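Local coordinates for cobalamin biosynthesis protein CobN (PDB 7C6O) that probably serves as the large catalytic subunit of cobaltochelatase, inserting cobalt into the corrin ring during cobalamin biosynthesis, at residues A192-R197 / L225-L230; G242-M247 / L279-L284; V695-G700 / R1120-N1125; D699-L704 / R1133-K1138. All blocks are in the same frame, centred on the assembly; numbering follows the deposited sequence.

Contact 1 (A192-R197 / L225-L230); sequences AVLYYR and LYCASL
Tyr195 and Tyr226 meet where strands 190-196 and 221-227 run side by side: Tyr226 CB sits over one face of the Tyr195 ring, 3.7 Å from its centroid and 20° off the ring normal, a CH-pi contact. The paired side chains leave the sheet on the same face; with CG between backbone N and carbonyl carbon in both (chi1 65° and 64°), Tyr226 CB meets the Tyr195 ring. On the other face Leu194 CD1 touches Leu225 CB at 4.1 Å and Cys227 SG at 4.0 Å, with Leu230 CD2 nearby. Between these two layers runs a parallel ladder. Leu225 N donates to Val193 O at 2.7 Å, Tyr195 N to Leu225 O at 3.0 Å and Cys227 N to Tyr195 O at 3.0 Å. The last rung, Arg197 N to Cys227 O at 2.9 Å, comes from above the carbonyl plane, where strand 190-196 gives way to helix 197-202. Farther out, His200 reaches both tyrosines, its ND1 hydrogen-bonded to Tyr195 OH and its ring stacked on that of Tyr226, while helix 235-241 packs against Leu194, Leu225 and Cys227. Four backbone bonds thus hold the parallel register, flanked by aromatic CH-pi contact and by aliphatic and sulfur packing.

Contact 2 (G242-M247 / L279-L284); sequences GGADAM and LDIPIL
Met247 O receives the shortest polar bond here, from Leu284 N at 2.7 Å, with an N-H...O angle of 174°. Leu284 also brings its CD1 to within 3.5 Å of Met247 O, so a methyl group lies beside the bonded oxygen. The companion bond runs from Met247 N to Pro282 O at 2.9 Å and is likewise nearly straight, at 167°. Met247 thus uses both its N-H and its C=O on the same neighbour, bonding to the residues before and after Ile283, the parallel-bridge pattern. These rungs open the pairing of strands 246-249 and 283-289, the two parallel strands of a beta-alpha-beta unit whose connection includes helix 274-277. Side chains ahead of and alongside the ladder complete the contact. Ile281 places CG1 between its backbone N and carbonyl carbon (chi1 59°), and the chain then extends to put CD1 3.5 Å from Met247 CG and 4.1 Å from Ala244 CB. The Met247 side chain crosses those of Ile281 and Leu279 at about right angles, its SD lying 3.9 Å from Leu279 CD1 and 4.2 Å from Ile283 CG1. Leu241 of helix 235-241 touches both Met247 and Leu279, while Ala357 of helix 343-361 packs on Ala246.

Contact 3 (V695-G700 / R1120-N1125); sequences VQIRDG and RARVVN
Ile697 points its CB toward helix 1111-1123, and both its branches meet Ala1121 O. CG2 lies 3.8 Å from that oxygen, with Arg1122 CG a little farther off; CG1, placed between backbone N and carbonyl carbon (chi1 63°), extends CD1 to 3.3 Å from Ala1121 O and 3.7 Å from Asn1125 ND2. The methyl therefore abuts a polar pair that is already joined: Asn1125 ND2 donates to Ala1121 O at 2.8 Å, with that oxygen close to the amide plane but ND2 well above the carbonyl plane. Ala620 O also accepts from ND2. Nearer the start of the strand, Val695 CG1 packs on Ala1121 CB at 3.9 Å. At its other end, in the conformer described, one of two, Arg698 NH2 appears over one face of the Arg1122 guanidinium, 3.7 Å from Arg1122 NH1, with the planes 39° apart. Asp1070 bridges both arginines and Asp1067 also pairs with Arg1122, so the two groups gather round shared carboxylates. Val1123 CG2 lies over the opposite face of the Arg1122 group. Here strand 696-698, paired antiparallel with 617-619, packs on the C-terminal turn of helix 1111-1123, and Asn1125 is the N-cap of helix 1126-1132.

Contact 4 (D699-L704 / R1133-K1138); sequences DGLHIL and RRHGYK
A partly buried contact, centred on Leu701 against the His1135 ring, joins the loop between strand 696-698 and helix 710-722 to the chain leading into helix 1136-1157. The Leu701 side chain starts over one face of the His1135 ring: CB lies 4.0 Å from the ring centroid and only 9° off the normal, a CH-pi contact over the ring centre. Leu701 N is on a ring face too, 3.0 Å from His1135 NE2, and Gly700 CA approaches the same nitrogen at 3.5 Å. The ring's other nitrogen, ND1, is hydrogen-bonded to Asp390, which should help fix the ring's rotation. With CG anti to its carbonyl carbon (chi1 -60°), Leu701 carries CD1 past the ring to Lys1138 CG at 3.6 Å, where the two side chains cross at about a right angle. The Arg1134 guanidinium brings its edge to Asp699 O, which lies 2.7 Å from NH2. Its salt bridge to the Asp699 carboxylate is long, 4.0 Å from NH2 to OD1, and the planes are 73° apart; a water accepts from Arg1134 NH1 and donates to Asp699 OD1, linking the two groups. Lys1138 NZ turns to Glu1142 on its own helix. Around this contact, helix 391-405 touches Ile703 and Lys1138, helix 420-431 packs on Tyr1137, and helix 1176-1185 meets Arg1133.

The four contacts fall into two pairs. Contacts 1 and 2, centres 14 Å apart, belong to one mixed sheet in which strands 190-196 and 246-249 are neighbours: Ala192 N lies 2.9 Å from Ala246 O, a probable hydrogen bond, and Leu194 CD2 packs 3.7 Å from Met247 CE. Contacts 3 and 4, also 14 Å apart between centres, share Asp699 and Gly700, so one run of chain meets two successive parts of the C-terminal helical region. The pairs are remote from each other: even contacts 2 and 4 have nearest atoms about 19 Å apart, and contacts 1 and 3 lie on opposite sides of the chain's centre. None includes the sodium ligands Asp125 and Ser127.

Contact 1 (A192-R197 / L225-L230)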
loop_
_atom_site.group_PDB
_atom_site.type_symbol
_atom_site.label_atom_id
_atom_site.label_comp_id
_atom_site.label_asym_id
_atom_site.label_seq_id
_atom_site.Cartn_x
_atom_site.Cartn_y
_atom_site.Cartn_z
ATOM N N ALA A 192 25.211 -2.235 -13.338
ATOM C CA ALA A 192 25.317 -0.818 -13.651
ATOM C C ALA A 192 24.883 0.018 -12.453
ATOM O O ALA A 192 23.969 -0.357 -11.715
ATOM C CB ALA A 192 24.464 -0.476 -14.872
ATOM N N VAL A 193 25.559 1.147 -12.250
ATOM C CA VAL A 193 25.196 2.119 -11.221
ATOM C C VAL A 193 24.955 3.453 -11.915
ATOM O O VAL A 193 25.894 4.067 -12.438
ATOM C CB VAL A 193 26.274 2.246 -10.136
ATOM C CG1 VAL A 193 25.839 3.247 -9.069
ATOM C CG2 VAL A 193 26.552 0.888 -9.512
ATOM N N LEU A 194 23.703 3.908 -11.915
ATOM C CA LEU A 194 23.302 5.119 -12.624
ATOM C C LEU A 194 23.183 6.273 -11.637
ATOM O O LEU A 194 22.398 6.203 -10.685
ATOM C CB LEU A 194 21.978 4.910 -13.359
ATOM C CG LEU A 194 22.008 4.344 -14.782
ATOM C CD1 LEU A 194 22.587 5.360 -15.759
ATOM C CD2 LEU A 194 22.783 3.034 -14.844
ATOM N N TYR A 195 23.953 7.336 -11.868
ATOM C CA TYR A 195 23.915 8.511 -11.009
ATOM C C TYR A 195 23.887 9.770 -11.867
ATOM O O TYR A 195 24.055 9.726 -13.087
ATOM C CB TYR A 195 25.098 8.533 -10.027
ATOM C CG TYR A 195 26.468 8.663 -10.658
ATOM C CD1 TYR A 195 27.075 7.578 -11.278
ATOM C CD2 TYR A 195 27.167 9.864 -10.604
ATOM C CE1 TYR A 195 28.333 7.690 -11.844
ATOM C CE2 TYR A 195 28.426 9.986 -11.166
ATOM C CZ TYR A 195 29.006 8.895 -11.785
ATOM O OH TYR A 195 30.260 9.008 -12.347
ATOM N N TYR A 196 23.663 10.905 -11.210
ATOM C CA TYR A 196 23.423 12.154 -11.917
ATOM C C TYR A 196 24.718 12.786 -12.410
ATOM O O TYR A 196 25.744 12.771 -11.721
ATOM C CB TYR A 196 22.668 13.134 -11.019
ATOM C CG TYR A 196 21.168 12.974 -11.107
ATOM C CD1 TYR A 196 20.529 12.948 -12.341
ATOM C CD2 TYR A 196 20.394 12.832 -9.963
ATOM C CE1 TYR A 196 19.156 12.797 -12.434
ATOM C CE2 TYR A 196 19.021 12.676 -10.045
ATOM C CZ TYR A 196 18.410 12.661 -11.282
ATOM O OH TYR A 196 17.044 12.507 -11.373
ATOM N N ARG A 197 24.649 13.351 -13.619
ATOM C CA ARG A 197 25.790 14.032 -14.224
ATOM C C ARG A 197 26.273 15.193 -13.364
ATOM O O ARG A 197 27.480 15.454 -13.296
ATOM C CB ARG A 197 25.397 14.518 -15.621
ATOM C CG ARG A 197 26.473 15.246 -16.409
ATOM C CD ARG A 197 25.941 15.592 -17.794
ATOM N NE ARG A 197 26.938 16.234 -18.643
ATOM C CZ ARG A 197 27.116 17.548 -18.713
ATOM N NH1 ARG A 197 26.365 18.358 -17.979
ATOM N NH2 ARG A 197 28.045 18.053 -19.516
ATOM N N LEU A 225 27.751 4.668 -14.316
ATOM C CA LEU A 225 27.432 5.539 -15.438
ATOM C C LEU A 225 26.696 6.767 -14.927
ATOM O O LEU A 225 25.738 6.641 -14.156
ATOM C CB LEU A 225 26.571 4.806 -16.477
ATOM C CG LEU A 225 27.187 3.569 -17.134
ATOM C CD1 LEU A 225 26.139 2.802 -17.929
ATOM C CD2 LEU A 225 28.346 3.973 -18.029
ATOM N N TYR A 226 27.139 7.948 -15.348
ATOM C CA TYR A 226 26.431 9.182 -15.038
ATOM C C TYR A 226 25.623 9.632 -16.248
ATOM O O TYR A 226 25.965 9.330 -17.393
ATOM C CB TYR A 226 27.395 10.290 -14.600
ATOM C CG TYR A 226 28.382 10.733 -15.658
ATOM C CD1 TYR A 226 29.640 10.151 -15.747
ATOM C CD2 TYR A 226 28.062 11.742 -16.558
ATOM C CE1 TYR A 226 30.548 10.558 -16.709
ATOM C CE2 TYR A 226 28.963 12.153 -17.527
ATOM C CZ TYR A 226 30.204 11.557 -17.595
ATOM O OH TYR A 226 31.106 11.961 -18.554
ATOM N N CYS A 227 24.540 10.356 -15.980
ATOM C CA CYS A 227 23.680 10.855 -17.044
ATOM C C CYS A 227 22.800 11.959 -16.483
ATOM O O CYS A 227 22.631 12.090 -15.268
ATOM C CB CYS A 227 22.817 9.741 -17.645
ATOM S SG CYS A 227 21.543 9.115 -16.533
ATOM N N ALA A 228 22.236 12.756 -17.391
ATOM C CA ALA A 228 21.335 13.819 -16.963
ATOM C C ALA A 228 19.953 13.283 -16.611
ATOM O O ALA A 228 19.312 13.797 -15.687
ATOM C CB ALA A 228 21.225 14.890 -18.050
ATOM N N SER A 229 19.485 12.257 -17.318
ATOM C CA SER A 229 18.161 11.705 -17.074
ATOM C C SER A 229 18.058 10.339 -17.730
ATOM O O SER A 229 18.605 10.122 -18.812
ATOM C CB SER A 229 17.062 12.630 -17.615
ATOM O OG SER A 229 15.793 11.998 -17.571
ATOM N N LEU A 230 17.352 9.423 -17.068
ATOM C CA LEU A 230 16.981 8.172 -17.713
ATOM C C LEU A 230 15.701 8.293 -18.527
ATOM O O LEU A 230 15.422 7.414 -19.350
ATOM C CB LEU A 230 16.828 7.056 -16.675
ATOM C CG LEU A 230 18.137 6.394 -16.240
ATOM C CD1 LEU A 230 17.878 5.258 -15.259
ATOM C CD2 LEU A 230 18.896 5.894 -17.457
#

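Contact 2 (G242-M247 / L279-L284)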
loop_
_atom_site.group_PDB
_atom_site.type_symbol
_atom_site.label_atom_id
_atom_site.label_comp_id
_atom_site.label_asym_id
_atom_site.label_seq_id
_atom_site.Cartn_x
_atom_site.Cartn_y
_atom_site.Cartn_z
ATOM N N GLY A 242 23.057 -2.275 -22.340
ATOM C CA GLY A 242 22.822 -3.627 -22.813
ATOM C C GLY A 242 23.822 -4.637 -22.287
ATOM O O GLY A 242 23.539 -5.840 -22.296
ATOM N N GLY A 243 24.985 -4.178 -21.830
ATOM C CA GLY A 243 25.969 -5.049 -21.226
ATOM C C GLY A 243 25.779 -5.313 -19.752
ATOM O O GLY A 243 26.557 -6.066 -19.159
ATOM N N ALA A 244 24.761 -4.720 -19.137
ATOM C CA ALA A 244 24.511 -4.893 -17.715
ATOM C C ALA A 244 23.540 -6.040 -17.476
ATOM O O ALA A 244 22.626 -6.283 -18.268
ATOM C CB ALA A 244 23.950 -3.608 -17.103
ATOM N N ASP A 245 23.752 -6.748 -16.370
ATOM C CA ASP A 245 22.827 -7.782 -15.925
ATOM C C ASP A 245 21.796 -7.256 -14.937
ATOM O O ASP A 245 20.764 -7.904 -14.730
ATOM C CB ASP A 245 23.606 -8.938 -15.298
ATOM C CG ASP A 245 24.575 -9.569 -16.273
ATOM O OD1 ASP A 245 24.117 -10.035 -17.338
ATOM O OD2 ASP A 245 25.793 -9.577 -15.991
ATOM N N ALA A 246 22.055 -6.103 -14.329
ATOM C CA ALA A 246 21.102 -5.430 -13.458
ATOM C C ALA A 246 21.563 -3.989 -13.299
ATOM O O ALA A 246 22.734 -3.668 -13.519
ATOM C CB ALA A 246 20.985 -6.122 -12.095
ATOM N N MET A 247 20.626 -3.123 -12.916
ATOM C CA MET A 247 20.886 -1.699 -12.745
ATOM C C MET A 247 20.484 -1.263 -11.346
ATOM O O MET A 247 19.355 -1.523 -10.916
ATOM C CB MET A 247 20.106 -0.853 -13.754
ATOM C CG MET A 247 20.473 -1.036 -15.204
ATOM S SD MET A 247 19.296 -0.136 -16.237
ATOM C CE MET A 247 19.523 1.527 -15.611
ATOM N N LEU A 279 15.625 -3.518 -22.051
ATOM C CA LEU A 279 16.840 -4.141 -21.535
ATOM C C LEU A 279 16.533 -5.458 -20.835
ATOM O O LEU A 279 17.375 -6.365 -20.820
ATOM C CB LEU A 279 17.555 -3.189 -20.577
ATOM C CG LEU A 279 17.943 -1.807 -21.105
ATOM C CD1 LEU A 279 18.454 -0.937 -19.966
ATOM C CD2 LEU A 279 18.986 -1.918 -22.209
ATOM N N ASP A 280 15.336 -5.577 -20.255
ATOM C CA ASP A 280 14.873 -6.802 -19.599
ATOM C C ASP A 280 15.833 -7.238 -18.491
ATOM O O ASP A 280 16.272 -8.388 -18.430
ATOM C CB ASP A 280 14.663 -7.925 -20.618
ATOM C CG ASP A 280 13.806 -9.052 -20.073
ATOM O OD1 ASP A 280 13.021 -8.804 -19.133
ATOM O OD2 ASP A 280 13.925 -10.188 -20.580
ATOM N N ILE A 281 16.168 -6.299 -17.611
ATOM C CA ILE A 281 17.002 -6.600 -16.448
ATOM C C ILE A 281 16.351 -5.975 -15.222
ATOM O O ILE A 281 15.534 -5.049 -15.338
ATOM C CB ILE A 281 18.449 -6.085 -16.630
ATOM C CG1 ILE A 281 18.460 -4.574 -16.851
ATOM C CG2 ILE A 281 19.150 -6.814 -17.772
ATOM C CD1 ILE A 281 19.856 -4.002 -16.985
ATOM N N PRO A 282 16.675 -6.476 -14.030
ATOM C CA PRO A 282 16.151 -5.848 -12.812
ATOM C C PRO A 282 16.721 -4.452 -12.635
ATOM O O PRO A 282 17.915 -4.215 -12.837
ATOM C CB PRO A 282 16.617 -6.790 -11.693
ATOM C CG PRO A 282 16.901 -8.084 -12.374
ATOM C CD PRO A 282 17.414 -7.713 -13.731
ATOM N N ILE A 283 15.849 -3.521 -12.264
ATOM C CA ILE A 283 16.212 -2.125 -12.050
ATOM C C ILE A 283 15.864 -1.796 -10.605
ATOM O O ILE A 283 14.684 -1.768 -10.235
ATOM C CB ILE A 283 15.489 -1.189 -13.029
ATOM C CG1 ILE A 283 15.811 -1.585 -14.474
ATOM C CG2 ILE A 283 15.862 0.266 -12.758
ATOM C CD1 ILE A 283 15.113 -0.736 -15.523
ATOM N N LEU A 284 16.883 -1.555 -9.786
ATOM C CA LEU A 284 16.715 -1.396 -8.348
ATOM C C LEU A 284 17.008 0.043 -7.955
ATOM O O LEU A 284 18.033 0.602 -8.355
ATOM C CB LEU A 284 17.636 -2.349 -7.581
ATOM C CG LEU A 284 17.495 -3.845 -7.877
ATOM C CD1 LEU A 284 18.360 -4.268 -9.066
ATOM C CD2 LEU A 284 17.832 -4.674 -6.650
#

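Contact 3 (V695-G700 / R1120-N1125)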
loop_
_atom_site.group_PDB
_atom_site.type_symbol
_atom_site.label_atom_id
_atom_site.label_comp_id
_atom_site.label_asym_id
_atom_site.label_seq_id
_atom_site.Cartn_x
_atom_site.Cartn_y
_atom_site.Cartn_z
ATOM N N VAL A 695 -26.342 -6.942 -5.419
ATOM C CA VAL A 695 -24.944 -6.715 -5.074
ATOM C C VAL A 695 -24.068 -7.825 -5.647
ATOM O O VAL A 695 -24.478 -8.991 -5.738
ATOM C CB VAL A 695 -24.786 -6.602 -3.547
ATOM C CG1 VAL A 695 -25.092 -7.933 -2.868
ATOM C CG2 VAL A 695 -23.387 -6.108 -3.186
ATOM N N GLN A 696 -22.858 -7.459 -6.063
ATOM C CA GLN A 696 -21.891 -8.441 -6.532
ATOM C C GLN A 696 -21.210 -9.108 -5.344
ATOM O O GLN A 696 -20.775 -8.431 -4.407
ATOM C CB GLN A 696 -20.848 -7.776 -7.431
ATOM C CG GLN A 696 -21.395 -7.258 -8.750
ATOM C CD GLN A 696 -21.729 -8.377 -9.718
ATOM O OE1 GLN A 696 -22.635 -8.251 -10.542
ATOM N NE2 GLN A 696 -20.989 -9.473 -9.629
ATOM N N ILE A 697 -21.120 -10.437 -5.382
ATOM C CA ILE A 697 -20.386 -11.202 -4.384
ATOM C C ILE A 697 -19.459 -12.158 -5.119
ATOM O O ILE A 697 -19.623 -12.427 -6.311
ATOM C CB ILE A 697 -21.308 -11.988 -3.428
ATOM C CG1 ILE A 697 -22.115 -13.025 -4.211
ATOM C CG2 ILE A 697 -22.229 -11.046 -2.667
ATOM C CD1 ILE A 697 -22.937 -13.951 -3.334
ATOM N N ARG A 698 -18.465 -12.672 -4.403
ATOM C CA ARG A 698 -17.558 -13.611 -5.043
ATOM C C ARG A 698 -18.257 -14.944 -5.277
ATOM O O ARG A 698 -19.071 -15.394 -4.465
ATOM C CB ARG A 698 -16.285 -13.795 -4.221
ATOM C CG ARG A 698 -16.448 -14.435 -2.861
ATOM C CD ARG A 698 -15.083 -14.482 -2.190
ATOM N NE ARG A 698 -15.111 -14.969 -0.814
ATOM C CZ ARG A 698 -15.484 -14.231 0.227
ATOM N NH1 ARG A 698 -15.888 -12.982 0.042
ATOM N NH2 ARG A 698 -15.462 -14.746 1.451
ATOM N N ASP A 699 -17.949 -15.557 -6.414
ATOM C CA ASP A 699 -18.574 -16.780 -6.901
ATOM C C ASP A 699 -17.522 -17.864 -7.089
ATOM O O ASP A 699 -17.594 -18.690 -8.004
ATOM C CB ASP A 699 -19.338 -16.513 -8.196
ATOM C CG ASP A 699 -20.281 -17.637 -8.556
ATOM O OD1 ASP A 699 -20.951 -18.163 -7.643
ATOM O OD2 ASP A 699 -20.353 -17.990 -9.751
ATOM N N GLY A 700 -16.533 -17.866 -6.210
ATOM C CA GLY A 700 -15.389 -18.746 -6.267
ATOM C C GLY A 700 -14.159 -18.009 -5.786
ATOM O O GLY A 700 -14.242 -16.912 -5.237
ATOM N N ARG A 1120 -26.991 -12.066 4.811
ATOM C CA ARG A 1120 -27.939 -12.698 3.899
ATOM C C ARG A 1120 -27.409 -12.763 2.471
ATOM O O ARG A 1120 -27.611 -13.768 1.784
ATOM C CB ARG A 1120 -29.275 -11.959 3.934
ATOM C CG ARG A 1120 -30.007 -12.061 5.259
ATOM C CD ARG A 1120 -31.471 -11.766 5.047
ATOM N NE ARG A 1120 -32.211 -11.571 6.289
ATOM C CZ ARG A 1120 -32.916 -12.516 6.899
ATOM N NH1 ARG A 1120 -32.973 -13.741 6.393
ATOM N NH2 ARG A 1120 -33.567 -12.231 8.020
ATOM N N ALA A 1121 -26.735 -11.708 1.998
ATOM C CA ALA A 1121 -26.282 -11.698 0.613
ATOM C C ALA A 1121 -25.070 -12.589 0.374
ATOM O O ALA A 1121 -24.836 -12.997 -0.770
ATOM C CB ALA A 1121 -25.963 -10.269 0.160
ATOM N N ARG A 1122 -24.299 -12.909 1.414
ATOM C CA ARG A 1122 -23.062 -13.649 1.200
ATOM C C ARG A 1122 -22.886 -14.788 2.198
ATOM O O ARG A 1122 -22.710 -15.941 1.792
ATOM C CB ARG A 1122 -21.864 -12.693 1.263
ATOM C CG ARG A 1122 -20.606 -13.203 0.565
ATOM C CD ARG A 1122 -19.689 -13.941 1.524
ATOM N NE ARG A 1122 -19.159 -13.061 2.563
ATOM C CZ ARG A 1122 -18.511 -13.486 3.642
ATOM N NH1 ARG A 1122 -18.317 -14.787 3.831
ATOM N NH2 ARG A 1122 -18.063 -12.613 4.538
ATOM N N VAL A 1123 -22.944 -14.475 3.498
ATOM C CA VAL A 1123 -22.504 -15.417 4.529
ATOM C C VAL A 1123 -23.278 -16.729 4.441
ATOM O O VAL A 1123 -22.685 -17.815 4.419
ATOM C CB VAL A 1123 -22.629 -14.783 5.926
ATOM C CG1 VAL A 1123 -22.319 -15.807 7.005
ATOM C CG2 VAL A 1123 -21.694 -13.583 6.049
ATOM N N VAL A 1124 -24.604 -16.655 4.394
ATOM C CA VAL A 1124 -25.437 -17.850 4.301
ATOM C C VAL A 1124 -26.133 -17.943 2.943
ATOM O O VAL A 1124 -27.128 -18.657 2.800
ATOM C CB VAL A 1124 -26.451 -17.925 5.455
ATOM C CG1 VAL A 1124 -25.728 -18.078 6.784
ATOM C CG2 VAL A 1124 -27.345 -16.698 5.466
ATOM N N ASN A 1125 -25.626 -17.229 1.949
ATOM C CA ASN A 1125 -26.135 -17.345 0.590
ATOM C C ASN A 1125 -25.722 -18.695 0.020
ATOM O O ASN A 1125 -24.519 -18.964 -0.091
ATOM C CB ASN A 1125 -25.592 -16.202 -0.268
ATOM C CG ASN A 1125 -26.247 -16.124 -1.632
ATOM O OD1 ASN A 1125 -26.669 -17.132 -2.195
ATOM N ND2 ASN A 1125 -26.332 -14.914 -2.173
#

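Contact 4 (D699-L704 / R1133-K1138)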
loop_
_atom_site.group_PDB
_atom_site.type_symbol
_atom_site.label_atom_id
_atom_site.label_comp_id
_atom_site.label_asym_id
_atom_site.label_seq_id
_atom_site.Cartn_x
_atom_site.Cartn_y
_atom_site.Cartn_z
ATOM N N ASP A 699 -17.949 -15.557 -6.414
ATOM C CA ASP A 699 -18.574 -16.780 -6.901
ATOM C C ASP A 699 -17.522 -17.864 -7.089
ATOM O O ASP A 699 -17.594 -18.690 -8.004
ATOM C CB ASP A 699 -19.338 -16.513 -8.196
ATOM C CG ASP A 699 -20.281 -17.637 -8.556
ATOM O OD1 ASP A 699 -20.951 -18.163 -7.643
ATOM O OD2 ASP A 699 -20.353 -17.990 -9.751
ATOM N N GLY A 700 -16.533 -17.866 -6.210
ATOM C CA GLY A 700 -15.389 -18.746 -6.267
ATOM C C GLY A 700 -14.159 -18.009 -5.786
ATOM O O GLY A 700 -14.242 -16.912 -5.237
ATOM N N LEU A 701 -13.002 -18.631 -5.988
ATOM C CA LEU A 701 -11.724 -18.024 -5.652
ATOM C C LEU A 701 -10.838 -18.042 -6.886
ATOM O O LEU A 701 -10.968 -18.915 -7.747
ATOM C CB LEU A 701 -11.032 -18.758 -4.497
ATOM C CG LEU A 701 -11.798 -18.807 -3.174
ATOM C CD1 LEU A 701 -11.069 -19.676 -2.164
ATOM C CD2 LEU A 701 -11.994 -17.404 -2.632
ATOM N N HIS A 702 -9.935 -17.073 -6.972
ATOM C CA HIS A 702 -9.031 -17.022 -8.109
ATOM C C HIS A 702 -7.951 -18.085 -7.971
ATOM O O HIS A 702 -7.455 -18.350 -6.872
ATOM C CB HIS A 702 -8.385 -15.643 -8.245
ATOM C CG HIS A 702 -7.476 -15.529 -9.429
ATOM N ND1 HIS A 702 -7.924 -15.680 -10.724
ATOM C CD2 HIS A 702 -6.144 -15.302 -9.516
ATOM C CE1 HIS A 702 -6.909 -15.542 -11.559
ATOM N NE2 HIS A 702 -5.817 -15.313 -10.852
ATOM N N ILE A 703 -7.602 -18.703 -9.095
ATOM C CA ILE A 703 -6.466 -19.613 -9.188
ATOM C C ILE A 703 -5.423 -18.951 -10.073
ATOM O O ILE A 703 -5.733 -18.517 -11.189
ATOM C CB ILE A 703 -6.876 -20.987 -9.741
ATOM C CG1 ILE A 703 -7.883 -21.663 -8.812
ATOM C CG2 ILE A 703 -5.651 -21.880 -9.923
ATOM C CD1 ILE A 703 -8.363 -23.005 -9.323
ATOM N N LEU A 704 -4.195 -18.859 -9.564
ATOM C CA LEU A 704 -3.125 -18.157 -10.257
ATOM C C LEU A 704 -2.985 -18.659 -11.689
ATOM O O LEU A 704 -2.895 -19.865 -11.931
ATOM C CB LEU A 704 -1.814 -18.352 -9.490
ATOM C CG LEU A 704 -0.826 -17.193 -9.372
ATOM C CD1 LEU A 704 -1.517 -15.958 -8.824
ATOM C CD2 LEU A 704 0.328 -17.599 -8.467
ATOM N N ARG A 1133 -17.361 -24.480 -1.605
ATOM C CA ARG A 1133 -17.211 -25.928 -1.624
ATOM C C ARG A 1133 -16.601 -26.436 -2.922
ATOM O O ARG A 1133 -16.299 -27.631 -3.018
ATOM C CB ARG A 1133 -18.560 -26.608 -1.377
ATOM C CG ARG A 1133 -19.033 -26.501 0.063
ATOM C CD ARG A 1133 -20.139 -27.495 0.362
ATOM N NE ARG A 1133 -21.346 -27.215 -0.408
ATOM C CZ ARG A 1133 -22.334 -26.433 0.013
ATOM N NH1 ARG A 1133 -22.261 -25.851 1.203
ATOM N NH2 ARG A 1133 -23.395 -26.236 -0.754
ATOM N N ARG A 1134 -16.414 -25.572 -3.915
ATOM C CA ARG A 1134 -15.644 -25.917 -5.101
ATOM C C ARG A 1134 -14.154 -25.663 -4.926
ATOM O O ARG A 1134 -13.383 -25.926 -5.853
ATOM C CB ARG A 1134 -16.146 -25.131 -6.317
ATOM C CG ARG A 1134 -17.585 -25.418 -6.700
ATOM C CD ARG A 1134 -17.900 -24.875 -8.080
ATOM N NE ARG A 1134 -17.753 -23.426 -8.151
ATOM C CZ ARG A 1134 -18.744 -22.566 -7.943
ATOM N NH1 ARG A 1134 -19.959 -23.012 -7.645
ATOM N NH2 ARG A 1134 -18.522 -21.262 -8.030
ATOM N N HIS A 1135 -13.726 -25.166 -3.762
ATOM C CA HIS A 1135 -12.337 -24.754 -3.589
ATOM C C HIS A 1135 -11.681 -25.390 -2.367
ATOM O O HIS A 1135 -10.711 -24.836 -1.840
ATOM C CB HIS A 1135 -12.244 -23.227 -3.530
ATOM C CG HIS A 1135 -12.506 -22.570 -4.849
ATOM N ND1 HIS A 1135 -11.535 -22.436 -5.819
ATOM C CD2 HIS A 1135 -13.637 -22.036 -5.372
ATOM C CE1 HIS A 1135 -12.053 -21.837 -6.878
ATOM N NE2 HIS A 1135 -13.326 -21.584 -6.633
ATOM N N GLY A 1136 -12.192 -26.532 -1.911
ATOM C CA GLY A 1136 -11.459 -27.374 -0.976
ATOM C C GLY A 1136 -11.025 -26.662 0.290
ATOM O O GLY A 1136 -11.806 -25.961 0.942
ATOM N N TYR A 1137 -9.746 -26.849 0.640
ATOM C CA TYR A 1137 -9.212 -26.343 1.904
ATOM C C TYR A 1137 -9.441 -24.843 2.048
ATOM O O TYR A 1137 -9.899 -24.371 3.096
ATOM C CB TYR A 1137 -7.720 -26.677 2.002
ATOM C CG TYR A 1137 -7.005 -26.084 3.201
ATOM C CD1 TYR A 1137 -6.469 -24.804 3.152
ATOM C CD2 TYR A 1137 -6.848 -26.811 4.375
ATOM C CE1 TYR A 1137 -5.814 -24.260 4.237
ATOM C CE2 TYR A 1137 -6.187 -26.274 5.469
ATOM C CZ TYR A 1137 -5.674 -24.995 5.392
ATOM O OH TYR A 1137 -5.016 -24.446 6.474
ATOM N N LYS A 1138 -9.125 -24.075 1.003
ATOM C CA LYS A 1138 -9.212 -22.621 1.107
ATOM C C LYS A 1138 -10.662 -22.152 1.153
ATOM O O LYS A 1138 -10.983 -21.182 1.847
ATOM C CB LYS A 1138 -8.466 -21.968 -0.055
ATOM C CG LYS A 1138 -8.322 -20.456 0.060
ATOM C CD LYS A 1138 -7.707 -20.050 1.392
ATOM C CE LYS A 1138 -7.204 -18.613 1.358
ATOM N NZ LYS A 1138 -8.220 -17.672 0.814
HETATM O O HOH W 1 -22.120 -21.007 -6.824
#